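Exopolygalacturonase (Yersinia enterocolitica, PDB 2UVF) is a family 28 glycoside hydrolase that cleaves the polygalacturonic acid of pectin from the chain end, probably releasing digalacturonic acid. Local coordinates at residues A[566-572]-A[590-596]; A[573-579]-A[597-603]. All blocks are in the same frame, centred on the assembly; numbering follows the deposited sequence.

Interaction 1 (A[566-572]-A[590-596]); sequences PTAISDL and PWHFSEV
Ile569 leans along Phe593 on the same face of two neighbouring parallel strands, in successive coils near the C-terminal end of the parallel beta-helix. The inward-facing part of the contact is close-packed. Ile569 CG2 comes within 3.5 Å of Phe593 CE2, and Ile569 CD1 meets the indole of Trp591 at its edge, in the ring plane, 3.7 Å from CZ3. With CG1 of Ile569 anti to the carbonyl carbon (chi1 -63°), CG2 is left beside Phe593 while CD1 extends to Trp591. Ile541 of the preceding coil touches Ile569 as well, and Phe582 meets Trp591 edge to face.

The opposite face, with Ser570 and Ser594 in register, is looser and polar, Ser570 CB lying 3.7 Å from Ser594 OG. Where the chain bends, Asp571 OD1 is 4.6 Å from Glu595 OE1. Asp571 is buried, its OD2 held by the backbone N of Gly543; Glu595, exposed like Ser594, turns its end away.

Backbone bonding weakens along the pair: Ile569 N to His592 O, at 3.2 Å, is sound, but the next two links are weak. The start is tighter. Thr567 OG1 takes a weak bond from His592 N (3.3 Å) and relays it to Pro590 O, which Thr567 N also reaches, at 2.9 Å; Thr567 OG1 meets Pro590 O at 2.8 Å, tilted 21° from the carbonyl plane.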
ATOM      1  N   PRO A 566      26.789   8.720  -3.338  1.00 32.07           N
ATOM      2  CA  PRO A 566      26.737   8.879  -4.796  1.00 32.53           C
ATOM      3  C   PRO A 566      25.854   7.837  -5.509  1.00 33.30           C
ATOM      4  O   PRO A 566      25.597   6.768  -4.961  1.00 32.74           O
ATOM      5  CB  PRO A 566      28.212   8.713  -5.206  1.00 32.94           C
ATOM      6  CG  PRO A 566      28.994   9.115  -3.986  1.00 32.52           C
ATOM      7  CD  PRO A 566      28.175   8.575  -2.850  1.00 32.06           C
ATOM      8  N   THR A 567      25.420   8.160  -6.733  1.00 34.36           N
ATOM      9  CA  THR A 567      24.582   7.298  -7.556  1.00 35.18           C
ATOM     10  C   THR A 567      25.384   6.157  -8.196  1.00 36.69           C
ATOM     11  O   THR A 567      26.604   6.242  -8.292  1.00 36.77           O
ATOM     12  CB  THR A 567      23.935   8.088  -8.721  1.00 35.16           C
ATOM     13  OG1 THR A 567      24.963   8.569  -9.605  1.00 35.32           O
ATOM     14  CG2 THR A 567      23.067   9.265  -8.209  1.00 34.33           C
ATOM     15  N   ALA A 568      24.680   5.113  -8.640  1.00 37.52           N
ATOM     16  CA  ALA A 568      25.237   4.032  -9.467  1.00 38.77           C
ATOM     17  C   ALA A 568      24.190   3.659 -10.492  1.00 39.86           C
ATOM     18  O   ALA A 568      23.163   3.058 -10.174  1.00 39.33           O
ATOM     19  CB  ALA A 568      25.645   2.805  -8.624  1.00 38.77           C
ATOM     20  N   ILE A 569      24.443   4.056 -11.731  1.00 41.53           N
ATOM     21  CA  ILE A 569      23.461   3.945 -12.785  1.00 43.11           C
ATOM     22  C   ILE A 569      24.083   3.166 -13.949  1.00 45.18           C
ATOM     23  O   ILE A 569      24.973   3.669 -14.641  1.00 45.58           O
ATOM     24  CB  ILE A 569      22.934   5.365 -13.185  1.00 42.95           C
ATOM     25  CG1 ILE A 569      22.220   6.017 -11.975  1.00 41.11           C
ATOM     26  CG2 ILE A 569      22.039   5.301 -14.445  1.00 41.25           C
ATOM     27  CD1 ILE A 569      22.133   7.526 -12.001  1.00 38.18           C
ATOM     28  N   SER A 570      23.642   1.942 -14.108  1.00 20.00           N
ATOM     29  CA  SER A 570      23.996   1.211 -15.280  1.00 20.00           C
ATOM     30  C   SER A 570      22.911   0.595 -16.092  1.00 20.00           C
ATOM     31  O   SER A 570      21.879   0.180 -15.625  1.00 49.95           O
ATOM     32  CB  SER A 570      25.171   0.290 -15.069  1.00 20.00           C
ATOM     33  OG  SER A 570      24.791  -0.904 -14.463  1.00 20.00           O
ATOM     34  N   ASP A 571      23.202   0.541 -17.361  1.00 50.26           N
ATOM     35  CA  ASP A 571      22.277  -0.055 -18.328  1.00 50.24           C
ATOM     36  C   ASP A 571      21.020   0.767 -18.504  1.00 49.59           C
ATOM     37  O   ASP A 571      19.901   0.265 -18.367  1.00 49.51           O
ATOM     38  CB  ASP A 571      21.920  -1.496 -17.940  1.00 50.47           C
ATOM     39  CG  ASP A 571      23.144  -2.352 -17.705  1.00 52.15           C
ATOM     40  OD1 ASP A 571      24.129  -2.228 -18.470  1.00 53.85           O
ATOM     41  OD2 ASP A 571      23.131  -3.152 -16.748  1.00 54.38           O
ATOM     42  N   LEU A 572      21.214   2.030 -18.846  1.00 49.04           N
ATOM     43  CA  LEU A 572      20.100   2.936 -19.004  1.00 48.48           C
ATOM     44  C   LEU A 572      20.167   3.645 -20.352  1.00 48.18           C
ATOM     45  O   LEU A 572      21.236   4.045 -20.790  1.00 48.33           O
ATOM     46  CB  LEU A 572      20.101   3.944 -17.857  1.00 48.19           C
ATOM     47  CG  LEU A 572      18.927   4.918 -17.807  1.00 47.65           C
ATOM     48  CD1 LEU A 572      17.652   4.208 -17.367  1.00 46.85           C
ATOM     49  CD2 LEU A 572      19.279   6.065 -16.885  1.00 47.52           C
ATOM     50  N   PRO A 590      28.756  13.057  -7.377  1.00 41.66           N
ATOM     51  CA  PRO A 590      27.445  12.417  -7.334  1.00 41.74           C
ATOM     52  C   PRO A 590      27.198  11.410  -8.462  1.00 41.70           C
ATOM     53  O   PRO A 590      26.644  10.340  -8.214  1.00 41.16           O
ATOM     54  CB  PRO A 590      26.485  13.599  -7.417  1.00 41.88           C
ATOM     55  CG  PRO A 590      27.228  14.667  -8.109  1.00 41.21           C
ATOM     56  CD  PRO A 590      28.660  14.490  -7.710  1.00 41.51           C
ATOM     57  N   TRP A 591      27.648  11.736  -9.672  1.00 42.34           N
ATOM     58  CA  TRP A 591      27.283  10.995 -10.886  1.00 42.80           C
ATOM     59  C   TRP A 591      28.256   9.895 -11.338  1.00 43.89           C
ATOM     60  O   TRP A 591      29.433  10.161 -11.597  1.00 43.91           O
ATOM     61  CB  TRP A 591      27.048  11.983 -12.016  1.00 42.20           C
ATOM     62  CG  TRP A 591      25.855  12.864 -11.767  1.00 42.16           C
ATOM     63  CD1 TRP A 591      25.861  14.218 -11.558  1.00 40.87           C
ATOM     64  CD2 TRP A 591      24.488  12.450 -11.685  1.00 40.52           C
ATOM     65  NE1 TRP A 591      24.580  14.669 -11.365  1.00 40.44           N
ATOM     66  CE2 TRP A 591      23.718  13.605 -11.435  1.00 40.81           C
ATOM     67  CE3 TRP A 591      23.835  11.214 -11.807  1.00 41.07           C
ATOM     68  CZ2 TRP A 591      22.327  13.561 -11.305  1.00 40.62           C
ATOM     69  CZ3 TRP A 591      22.450  11.176 -11.671  1.00 40.77           C
ATOM     70  CH2 TRP A 591      21.716  12.341 -11.424  1.00 40.80           C
ATOM     71  N   HIS A 592      27.739   8.670 -11.437  1.00 44.99           N
ATOM     72  CA  HIS A 592      28.515   7.491 -11.853  1.00 46.16           C
ATOM     73  C   HIS A 592      27.769   6.683 -12.913  1.00 46.82           C
ATOM     74  O   HIS A 592      26.784   6.004 -12.610  1.00 46.67           O
ATOM     75  CB  HIS A 592      28.849   6.598 -10.652  1.00 46.16           C
ATOM     76  CG  HIS A 592      29.803   7.221  -9.687  1.00 47.46           C
ATOM     77  ND1 HIS A 592      29.400   8.103  -8.706  1.00 48.29           N
ATOM     78  CD2 HIS A 592      31.144   7.087  -9.548  1.00 48.51           C
ATOM     79  CE1 HIS A 592      30.454   8.487  -8.006  1.00 48.18           C
ATOM     80  NE2 HIS A 592      31.524   7.886  -8.497  1.00 47.45           N
ATOM     81  N   PHE A 593      28.259   6.754 -14.153  1.00 48.23           N
ATOM     82  CA  PHE A 593      27.589   6.142 -15.309  1.00 49.48           C
ATOM     83  C   PHE A 593      28.433   5.137 -16.094  1.00 50.61           C
ATOM     84  O   PHE A 593      29.482   5.498 -16.640  1.00 50.95           O
ATOM     85  CB  PHE A 593      27.151   7.225 -16.293  1.00 49.14           C
ATOM     86  CG  PHE A 593      26.021   8.063 -15.816  1.00 48.60           C
ATOM     87  CD1 PHE A 593      26.235   9.388 -15.456  1.00 48.32           C
ATOM     88  CD2 PHE A 593      24.734   7.541 -15.749  1.00 47.67           C
ATOM     89  CE1 PHE A 593      25.181  10.183 -15.029  1.00 48.61           C
ATOM     90  CE2 PHE A 593      23.679   8.323 -15.321  1.00 47.97           C
ATOM     91  CZ  PHE A 593      23.903   9.652 -14.958  1.00 48.78           C
ATOM     92  N   SER A 594      27.960   3.895 -16.183  1.00 51.85           N
ATOM     93  CA  SER A 594      28.515   2.946 -17.153  1.00 52.82           C
ATOM     94  C   SER A 594      27.415   2.288 -17.972  1.00 53.47           C
ATOM     95  O   SER A 594      26.315   2.054 -17.464  1.00 53.26           O
ATOM     96  CB  SER A 594      29.429   1.894 -16.493  1.00 53.17           C
ATOM     97  OG  SER A 594      28.716   0.936 -15.719  1.00 54.07           O
ATOM     98  N   GLU A 595      27.729   2.014 -19.244  1.00 53.87           N
ATOM     99  CA  GLU A 595      26.873   1.257 -20.159  1.00 54.58           C
ATOM    100  C   GLU A 595      25.572   1.976 -20.521  1.00 54.74           C
ATOM    101  O   GLU A 595      24.514   1.361 -20.633  1.00 55.08           O
ATOM    102  CB  GLU A 595      26.615  -0.166 -19.629  1.00 54.66           C
ATOM    103  CG  GLU A 595      27.864  -1.079 -19.605  1.00 56.53           C
ATOM    104  CD  GLU A 595      28.241  -1.616 -20.993  1.00 58.05           C
ATOM    105  OE1 GLU A 595      27.343  -2.134 -21.696  1.00 58.68           O
ATOM    106  OE2 GLU A 595      29.433  -1.530 -21.379  1.00 58.33           O
ATOM    107  N   VAL A 596      25.671   3.282 -20.740  1.00 55.15           N
ATOM    108  CA  VAL A 596      24.499   4.108 -21.037  1.00 55.57           C
ATOM    109  C   VAL A 596      24.494   4.564 -22.482  1.00 56.00           C
ATOM    110  O   VAL A 596      25.546   4.657 -23.112  1.00 56.25           O
ATOM    111  CB  VAL A 596      24.382   5.354 -20.085  1.00 55.40           C
ATOM    112  CG1 VAL A 596      24.138   4.920 -18.635  1.00 54.73           C
ATOM    113  CG2 VAL A 596      25.607   6.270 -20.188  1.00 55.09           C
TER

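Interaction 2 (A[573-579]-A[597-603]); sequences RDSEFNK and KNVKVDG
The ring of Phe577 takes Val599 at its edge, with Val599 CG2 in the ring plane 3.5 Å from Phe577 CE1, while Trp591 meets the ring with the two planes about 55° apart. The model is too close between Val599 and Ser575 O, so the placing of Val599 is less sure. The guanidinium of Arg573 has the aliphatic part of Lys597 over one face, where Lys597 CD lies 3.7 Å from Arg573 NH1, and Trp550 supplies a cation-pi partner. Carbon rather than charge makes this approach, though the like charges of Lys597 NZ and Arg573 NH1 are only 4.4 Å apart. The carboxylate of Asp574 and the amide of Asn598 face each other across the segments, their planes 63° apart.

The backbones hold together unevenly. Asp574 N donates to Lys597 O at 3.0 Å, whereas Ser575 N to Asn598 O is weak and bent. Towards the far end side chains take over. Asp602 OD2 accepts Lys579 N at 3.1 Å on its syn side, somewhat out of the carboxylate plane, and a water molecule donates to Asp602 OD1, at 2.7 Å, and to Phe577 O. The side chain of Asn578 swings to the amide side of its own backbone (chi1 -58°), bringing OD1 within 3.0 Å of Asp602 N, a weak bond. Ser575 OG bonds to Arg573 O and Val554 N, and Glu576 OE2 to His555 ND1. An irregular C-terminal stretch, with a cis peptide before Lys600, laid along strand 576-583 of the coil before, ends this right-handed parallel beta-helix.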
ATOM      1  N   ARG A 573      19.024   3.799 -21.006  1.00 47.78           N
ATOM      2  CA  ARG A 573      18.975   4.491 -22.290  1.00 47.80           C
ATOM      3  C   ARG A 573      17.865   5.520 -22.347  1.00 47.20           C
ATOM      4  O   ARG A 573      16.871   5.395 -21.631  1.00 46.68           O
ATOM      5  CB  ARG A 573      18.780   3.482 -23.425  1.00 48.36           C
ATOM      6  CG  ARG A 573      19.777   2.358 -23.391  1.00 50.02           C
ATOM      7  CD  ARG A 573      19.920   1.697 -24.737  1.00 53.88           C
ATOM      8  NE  ARG A 573      21.075   0.793 -24.726  1.00 56.25           N
ATOM      9  CZ  ARG A 573      21.643   0.285 -25.815  1.00 57.90           C
ATOM     10  NH1 ARG A 573      21.170   0.585 -27.028  1.00 58.52           N
ATOM     11  NH2 ARG A 573      22.683  -0.529 -25.688  1.00 58.49           N
ATOM     12  N   ASP A 574      18.030   6.519 -23.219  1.00 46.45           N
ATOM     13  CA  ASP A 574      16.989   7.535 -23.506  1.00 46.46           C
ATOM     14  C   ASP A 574      16.453   8.264 -22.245  1.00 45.86           C
ATOM     15  O   ASP A 574      15.260   8.621 -22.161  1.00 45.16           O
ATOM     16  CB  ASP A 574      15.820   6.954 -24.343  1.00 46.70           C
ATOM     17  CG  ASP A 574      16.258   5.852 -25.327  1.00 48.69           C
ATOM     18  OD1 ASP A 574      17.322   5.994 -25.975  1.00 48.95           O
ATOM     19  OD2 ASP A 574      15.513   4.845 -25.459  1.00 50.23           O
ATOM     20  N   SER A 575      17.350   8.507 -21.287  1.00 45.23           N
ATOM     21  CA  SER A 575      16.971   9.096 -20.006  1.00 44.71           C
ATOM     22  C   SER A 575      17.645  10.446 -19.705  1.00 45.10           C
ATOM     23  O   SER A 575      18.765  10.695 -20.146  1.00 45.29           O
ATOM     24  CB  SER A 575      17.267   8.091 -18.899  1.00 44.95           C
ATOM     25  OG  SER A 575      16.555   6.883 -19.120  1.00 42.30           O
ATOM     26  N   GLU A 576      16.968  11.321 -18.957  1.00 44.57           N
ATOM     27  CA  GLU A 576      17.582  12.597 -18.540  1.00 44.39           C
ATOM     28  C   GLU A 576      17.408  12.966 -17.054  1.00 43.64           C
ATOM     29  O   GLU A 576      16.354  12.722 -16.470  1.00 43.02           O
ATOM     30  CB  GLU A 576      17.166  13.769 -19.450  1.00 44.35           C
ATOM     31  CG  GLU A 576      15.723  14.208 -19.337  1.00 45.66           C
ATOM     32  CD  GLU A 576      14.775  13.242 -19.997  1.00 48.36           C
ATOM     33  OE1 GLU A 576      15.183  12.604 -20.996  1.00 49.03           O
ATOM     34  OE2 GLU A 576      13.623  13.117 -19.511  1.00 50.63           O
ATOM     35  N   PHE A 577      18.451  13.586 -16.491  1.00 42.91           N
ATOM     36  CA  PHE A 577      18.518  13.974 -15.082  1.00 41.93           C
ATOM     37  C   PHE A 577      18.763  15.483 -14.918  1.00 41.71           C
ATOM     38  O   PHE A 577      19.913  15.936 -14.885  1.00 41.77           O
ATOM     39  CB  PHE A 577      19.626  13.185 -14.379  1.00 41.70           C
ATOM     40  CG  PHE A 577      19.458  11.698 -14.463  1.00 42.14           C
ATOM     41  CD1 PHE A 577      19.998  10.979 -15.531  1.00 41.22           C
ATOM     42  CD2 PHE A 577      18.766  11.006 -13.467  1.00 41.46           C
ATOM     43  CE1 PHE A 577      19.841   9.594 -15.614  1.00 41.17           C
ATOM     44  CE2 PHE A 577      18.603   9.623 -13.545  1.00 41.54           C
ATOM     45  CZ  PHE A 577      19.141   8.915 -14.616  1.00 41.78           C
ATOM     46  N   ASN A 578      17.677  16.240 -14.786  1.00 40.64           N
ATOM     47  CA  ASN A 578      17.722  17.693 -14.725  1.00 40.55           C
ATOM     48  C   ASN A 578      17.399  18.310 -13.367  1.00 40.67           C
ATOM     49  O   ASN A 578      16.389  17.980 -12.741  1.00 40.36           O
ATOM     50  CB  ASN A 578      16.821  18.277 -15.806  1.00 40.40           C
ATOM     51  CG  ASN A 578      17.230  17.807 -17.186  1.00 40.43           C
ATOM     52  OD1 ASN A 578      18.399  17.421 -17.397  1.00 38.88           O
ATOM     53  ND2 ASN A 578      16.280  17.784 -18.117  1.00 36.45           N
ATOM     54  N   LYS A 579      18.285  19.205 -12.931  1.00 40.32           N
ATOM     55  CA  LYS A 579      18.144  19.914 -11.665  1.00 40.36           C
ATOM     56  C   LYS A 579      18.085  18.945 -10.490  1.00 39.38           C
ATOM     57  O   LYS A 579      17.209  19.028  -9.632  1.00 39.54           O
ATOM     58  CB  LYS A 579      16.933  20.855 -11.693  1.00 41.10           C
ATOM     59  CG  LYS A 579      16.863  21.730 -12.951  1.00 42.86           C
ATOM     60  CD  LYS A 579      15.461  22.292 -13.159  1.00 47.32           C
ATOM     61  CE  LYS A 579      15.127  23.316 -12.086  1.00 49.20           C
ATOM     62  NZ  LYS A 579      16.262  24.275 -11.952  1.00 49.78           N
ATOM     63  N   LYS A 597      23.307   4.848 -23.005  1.00 56.41           N
ATOM     64  CA  LYS A 597      23.186   5.441 -24.326  1.00 56.96           C
ATOM     65  C   LYS A 597      22.075   6.478 -24.335  1.00 56.95           C
ATOM     66  O   LYS A 597      20.914   6.150 -24.116  1.00 56.79           O
ATOM     67  CB  LYS A 597      22.948   4.366 -25.399  1.00 57.05           C
ATOM     68  CG  LYS A 597      23.293   4.801 -26.816  1.00 57.34           C
ATOM     69  CD  LYS A 597      22.878   3.748 -27.826  1.00 57.51           C
ATOM     70  CE  LYS A 597      23.539   3.980 -29.176  1.00 59.07           C
ATOM     71  NZ  LYS A 597      23.225   2.878 -30.135  1.00 59.35           N
ATOM     72  N   ASN A 598      22.454   7.731 -24.588  1.00 57.15           N
ATOM     73  CA  ASN A 598      21.512   8.852 -24.704  1.00 57.58           C
ATOM     74  C   ASN A 598      20.942   9.420 -23.360  1.00 57.77           C
ATOM     75  O   ASN A 598      19.730   9.429 -23.130  1.00 57.78           O
ATOM     76  CB  ASN A 598      20.415   8.519 -25.737  1.00 57.04           C
ATOM     77  CG  ASN A 598      19.700   9.750 -26.240  1.00 57.27           C
ATOM     78  OD1 ASN A 598      20.304  10.816 -26.378  1.00 58.57           O
ATOM     79  ND2 ASN A 598      18.405   9.617 -26.510  1.00 55.46           N
ATOM     80  N   VAL A 599      21.853   9.906 -22.503  1.00 58.28           N
ATOM     81  CA  VAL A 599      21.581  10.617 -21.220  1.00 58.61           C
ATOM     82  C   VAL A 599      22.860  11.454 -20.951  1.00 59.16           C
ATOM     83  O   VAL A 599      23.893  11.003 -21.426  1.00 59.58           O
ATOM     84  CB  VAL A 599      21.278   9.559 -20.060  1.00 58.81           C
ATOM     85  CG1 VAL A 599      21.997   8.223 -20.268  1.00 58.35           C
ATOM     86  CG2 VAL A 599      21.572  10.101 -18.659  1.00 58.65           C
ATOM     87  N   LYS A 600      22.920  12.633 -20.275  1.00 59.80           N
ATOM     88  CA  LYS A 600      21.950  13.763 -20.032  1.00 59.73           C
ATOM     89  C   LYS A 600      21.514  13.605 -18.568  1.00 59.95           C
ATOM     90  O   LYS A 600      20.408  13.129 -18.319  1.00 59.93           O
ATOM     91  CB  LYS A 600      20.800  13.809 -21.043  1.00 59.60           C
ATOM     92  CG  LYS A 600      21.276  14.193 -22.450  1.00 60.17           C
ATOM     93  CD  LYS A 600      20.280  15.084 -23.196  1.00 60.20           C
ATOM     94  CE  LYS A 600      20.511  15.019 -24.703  1.00 60.43           C
ATOM     95  NZ  LYS A 600      19.796  13.852 -25.325  1.00 60.60           N
ATOM     96  N   VAL A 601      22.332  14.011 -17.568  1.00 60.10           N
ATOM     97  CA  VAL A 601      22.567  15.410 -17.010  1.00 60.28           C
ATOM     98  C   VAL A 601      22.583  16.831 -17.681  1.00 60.47           C
ATOM     99  O   VAL A 601      23.606  17.314 -18.174  1.00 60.24           O
ATOM    100  CB  VAL A 601      23.748  15.349 -15.977  1.00 60.08           C
ATOM    101  CG1 VAL A 601      23.511  16.300 -14.811  1.00 60.36           C
ATOM    102  CG2 VAL A 601      23.942  13.921 -15.472  1.00 59.77           C
ATOM    103  N   ASP A 602      21.431  17.501 -17.579  1.00 60.83           N
ATOM    104  CA  ASP A 602      21.276  18.977 -17.658  1.00 61.34           C
ATOM    105  C   ASP A 602      21.405  19.752 -19.003  1.00 62.48           C
ATOM    106  O   ASP A 602      21.876  20.891 -18.986  1.00 62.60           O
ATOM    107  CB  ASP A 602      22.120  19.691 -16.562  1.00 60.92           C
ATOM    108  CG  ASP A 602      21.391  19.815 -15.203  1.00 58.75           C
ATOM    109  OD1 ASP A 602      22.037  19.553 -14.167  1.00 54.04           O
ATOM    110  OD2 ASP A 602      20.200  20.200 -15.165  1.00 55.73           O
ATOM    111  N   GLY A 603      21.075  19.181 -20.164  1.00 63.58           N
ATOM    112  CA  GLY A 603      21.196  17.767 -20.492  1.00 65.12           C
ATOM    113  C   GLY A 603      22.464  17.701 -21.337  1.00 66.22           C
ATOM    114  O   GLY A 603      22.527  18.294 -22.425  1.00 66.21           O
TER
HETATM  115  O   HOH W   1      21.018  17.511 -12.731  1.00 30.84           O

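From the N terminus, residues 566-572 run straight into 573-579, the chain then passes through the rest of strand 576-583 and returns as 590-596, which continues without a break into 597-603. Interaction 1 closes a loop over the 17 residues between its segments, and interaction 2 closes another of equal length one step later, so the two cross rather than nest. Together they lay the final coil on the one before it, which itself rests on strands 539-542 and 551-562. At the junction Leu572 O probably accepts a hydrogen bond from Lys597 N, and Leu572 CD2 packs on Phe577 CZ, joining the two contacts into one continuous interface.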